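Local coordinates for uncharacterized protein (Trypanosoma congolense, PDB 4E40), which probably binds haptoglobin-hemoglobin at the trypanosome cell surface as a receptor for nutrient uptake, the chain here being its helical-bundle part, at residues Ala63-Arg66 and Ala67-Ala70; Ala94-Ala97 and Leu98-Val101. All coordinates share one frame; numbering follows the deposited sequence.

Following the chain from the N terminus, helix 28-73 carries contact 1 near its C-terminal end, and helix 82-147 carries contact 2 in its early turns. Each contact runs along a single helix, between consecutive residues, so neither closes a loop. They come in series and neither nest nor cross. Their centres lie about 12 Å apart (centre to centre), because the chain turns back between the two helices and brings the segments together. V64 of contact 1 packs on A94, H95 and L98 of contact 2, and S68 and H95 form a polar link between the helices. Helix 192-246 packs against both, so the three long helices meet here.

Contact 1: residues Ala63-Arg66 and Ala67-Ala70; sequences AVER and ASAA. Unlike the reference sequence in segment 63-66: V64 (reference Ala).
V64 and S68 meet one turn apart in helix 28-73. S68 N donates to V64 O at 2.8 Å, with an N-H...O angle of 156°. S68 OG has one proton and two possible weak partners for it, V64 O at 3.3 Å and H95 NE2 of helix 82-147. The first torsion of S68 (chi1 -75°) sets OG beside its own backbone N and turns it back over the preceding turn.

The other carbonyls are used in the ordinary helical way. A63 O takes A67 N at 2.9 Å. E65 O takes A69 N at 2.8 Å. R66 O takes A70 N at 3.1 Å, the longest of the four backbone bonds. Further along, A70 O accepts from S244 OG of helix 192-246.

R66 runs back along the helix and bends at chi3 (-96°). One guanidinium face then lies over A63 CA, which is 3.4 Å above the plane and offset toward the rim. NH2 forms a salt bridge with E241. On helix 192-246, A63 and A67 touch A237 and A70 touches A240. A67 also meets A91 of helix 82-147. The chemistry implies that the carbonyls of A63 to R66 are satisfied within the helix, while S68 and R66 carry polar links to the two neighbouring helices.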
# COMPACT_ATOMS: atom_id res chain seq x y z
N ALA A 63 -2.48 -26.73 -21.52
CA ALA A 63 -1.56 -26.81 -22.69
C ALA A 63 -0.50 -27.89 -22.56
O ALA A 63 -0.31 -28.67 -23.50
CB ALA A 63 -0.88 -25.43 -22.98
N VAL A 64 0.18 -27.98 -21.42
CA VAL A 64 1.24 -28.97 -21.23
C VAL A 64 0.65 -30.38 -21.30
O VAL A 64 1.25 -31.26 -21.88
CB VAL A 64 2.00 -28.71 -19.93
CG1 VAL A 64 2.91 -29.86 -19.61
CG2 VAL A 64 2.84 -27.46 -20.20
N GLU A 65 -0.55 -30.55 -20.76
CA GLU A 65 -1.10 -31.90 -20.85
C GLU A 65 -1.49 -32.29 -22.27
O GLU A 65 -1.33 -33.48 -22.65
CB GLU A 65 -2.20 -32.10 -19.78
CG GLU A 65 -1.67 -32.04 -18.33
CD GLU A 65 -0.39 -32.86 -18.05
OE1 GLU A 65 -0.30 -34.06 -18.38
OE2 GLU A 65 0.60 -32.29 -17.54
N ARG A 66 -1.99 -31.35 -23.06
CA ARG A 66 -2.24 -31.60 -24.48
C ARG A 66 -0.93 -31.93 -25.19
O ARG A 66 -0.87 -32.86 -26.04
CB ARG A 66 -2.93 -30.44 -25.12
CG ARG A 66 -4.39 -30.36 -24.64
CD ARG A 66 -5.18 -29.33 -25.46
NE ARG A 66 -5.22 -28.05 -24.79
CZ ARG A 66 -4.42 -27.03 -25.06
NH1 ARG A 66 -4.58 -25.93 -24.35
NH2 ARG A 66 -3.49 -27.10 -26.02
N ALA A 67 0.14 -31.21 -24.82
CA ALA A 67 1.43 -31.52 -25.46
C ALA A 67 1.91 -32.94 -25.06
O ALA A 67 2.43 -33.69 -25.93
CB ALA A 67 2.46 -30.43 -25.09
N SER A 68 1.74 -33.32 -23.78
CA SER A 68 2.15 -34.63 -23.25
C SER A 68 1.35 -35.72 -23.95
O SER A 68 1.92 -36.78 -24.31
CB SER A 68 1.92 -34.72 -21.76
OG SER A 68 2.90 -33.95 -21.07
N ALA A 69 0.06 -35.43 -24.18
CA ALA A 69 -0.77 -36.41 -24.93
C ALA A 69 -0.27 -36.63 -26.37
O ALA A 69 -0.27 -37.78 -26.86
CB ALA A 69 -2.25 -36.06 -24.87
N ALA A 70 0.21 -35.54 -27.03
CA ALA A 70 0.82 -35.60 -28.39
C ALA A 70 2.10 -36.44 -28.41
O ALA A 70 2.26 -37.31 -29.30
CB ALA A 70 1.02 -34.19 -28.97

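Contact 2: residues Ala94-Ala97 and Leu98-Val101; sequences AHHA and LEHV
This is a stretch of alpha helix in the long helix 82-147 of the bundle, where A94, H95 and A97 each accept a bond from the residue four places on. L98 N donates to A94 O at 3.0 Å. E99 N reaches H95 O at 3.2 Å, a longer bond. A97 O accepts V101 N at 2.9 Å, and that donor lies in the carbonyl plane. H100 N instead gives a weak bond to A97 O, three residues back, with an N-H...O angle of 121°.

On the outer side H96 and E99 lie side by side and point the same way. H96 CD2 comes 3.6 Å from E99 OE2, with the ring and carboxylate planes 76° apart. The carboxylate meets a carbon of the ring, and H96 NE2 is 4.7 Å from E99 OE2, so no salt bridge forms. Any attraction between them would depend on the charge of the histidine.

H100 packs against the preceding turn. H100 CG lies beside its own backbone N (chi1 -53°), and H100 CD2 comes 3.4 Å from H96 O. Its ND1 is held by a hydrogen bond to E103.

The side toward the other two helices is largely apolar. H95 is a polar exception, as is Q229, which touches H100 and V101. A94 and A97 meet the alanines A236 and A233 of helix 192-246. The larger L98 and V101 pack on helix 28-73, V101 against I56. The V101 side chain is about 10 Å from that of K52, which binds heme b in another structure of this protein. Such a split between a polar outer side and a largely apolar inner side is typical of an amphipathic helix in an elongated helical bundle.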
# COMPACT_ATOMS: atom_id res chain seq x y z
N ALA A 94 7.22 -26.78 -23.95
CA ALA A 94 6.01 -26.40 -23.22
C ALA A 94 6.14 -26.72 -21.73
O ALA A 94 5.79 -25.88 -20.90
CB ALA A 94 4.78 -27.15 -23.84
N HIS A 95 6.70 -27.90 -21.40
CA HIS A 95 6.93 -28.20 -19.98
C HIS A 95 7.87 -27.22 -19.32
O HIS A 95 7.63 -26.75 -18.22
CB HIS A 95 7.49 -29.62 -19.84
CG HIS A 95 6.49 -30.74 -20.05
ND1 HIS A 95 5.81 -31.31 -19.02
CD2 HIS A 95 6.10 -31.39 -21.19
CE1 HIS A 95 5.07 -32.38 -19.49
NE2 HIS A 95 5.21 -32.42 -20.82
N HIS A 96 8.96 -26.91 -20.04
CA HIS A 96 9.95 -26.01 -19.45
C HIS A 96 9.40 -24.61 -19.23
O HIS A 96 9.65 -23.99 -18.20
CB HIS A 96 11.21 -25.94 -20.32
CG HIS A 96 11.87 -27.27 -20.47
ND1 HIS A 96 12.73 -27.54 -21.48
CD2 HIS A 96 11.78 -28.40 -19.70
CE1 HIS A 96 13.13 -28.82 -21.38
NE2 HIS A 96 12.58 -29.33 -20.28
N ALA A 97 8.57 -24.15 -20.17
CA ALA A 97 7.97 -22.81 -20.07
C ALA A 97 6.97 -22.76 -18.91
O ALA A 97 6.87 -21.78 -18.17
CB ALA A 97 7.28 -22.37 -21.38
N LEU A 98 6.22 -23.88 -18.74
CA LEU A 98 5.34 -23.94 -17.60
C LEU A 98 6.06 -23.85 -16.26
O LEU A 98 5.51 -23.27 -15.34
CB LEU A 98 4.47 -25.27 -17.69
CG LEU A 98 3.45 -25.37 -16.51
CD1 LEU A 98 2.34 -24.33 -16.59
CD2 LEU A 98 2.84 -26.78 -16.56
N GLU A 99 7.27 -24.41 -16.11
CA GLU A 99 8.00 -24.17 -14.85
C GLU A 99 8.19 -22.68 -14.57
O GLU A 99 8.06 -22.25 -13.45
CB GLU A 99 9.38 -24.85 -14.92
CG GLU A 99 9.33 -26.38 -15.01
CD GLU A 99 10.75 -26.94 -15.20
OE1 GLU A 99 11.56 -26.73 -14.31
OE2 GLU A 99 11.00 -27.52 -16.26
N HIS A 100 8.38 -21.90 -15.66
CA HIS A 100 8.51 -20.46 -15.44
C HIS A 100 7.18 -19.76 -15.20
O HIS A 100 7.13 -18.85 -14.40
CB HIS A 100 9.26 -19.78 -16.60
CG HIS A 100 10.56 -20.41 -16.90
ND1 HIS A 100 11.58 -20.52 -15.96
CD2 HIS A 100 11.05 -20.92 -18.09
CE1 HIS A 100 12.64 -21.11 -16.54
NE2 HIS A 100 12.33 -21.35 -17.85
N VAL A 101 6.13 -20.20 -15.88
CA VAL A 101 4.78 -19.72 -15.55
C VAL A 101 4.53 -19.87 -14.05
O VAL A 101 4.10 -18.93 -13.36
CB VAL A 101 3.68 -20.48 -16.32
CG1 VAL A 101 2.26 -20.00 -15.82
CG2 VAL A 101 3.78 -20.17 -17.82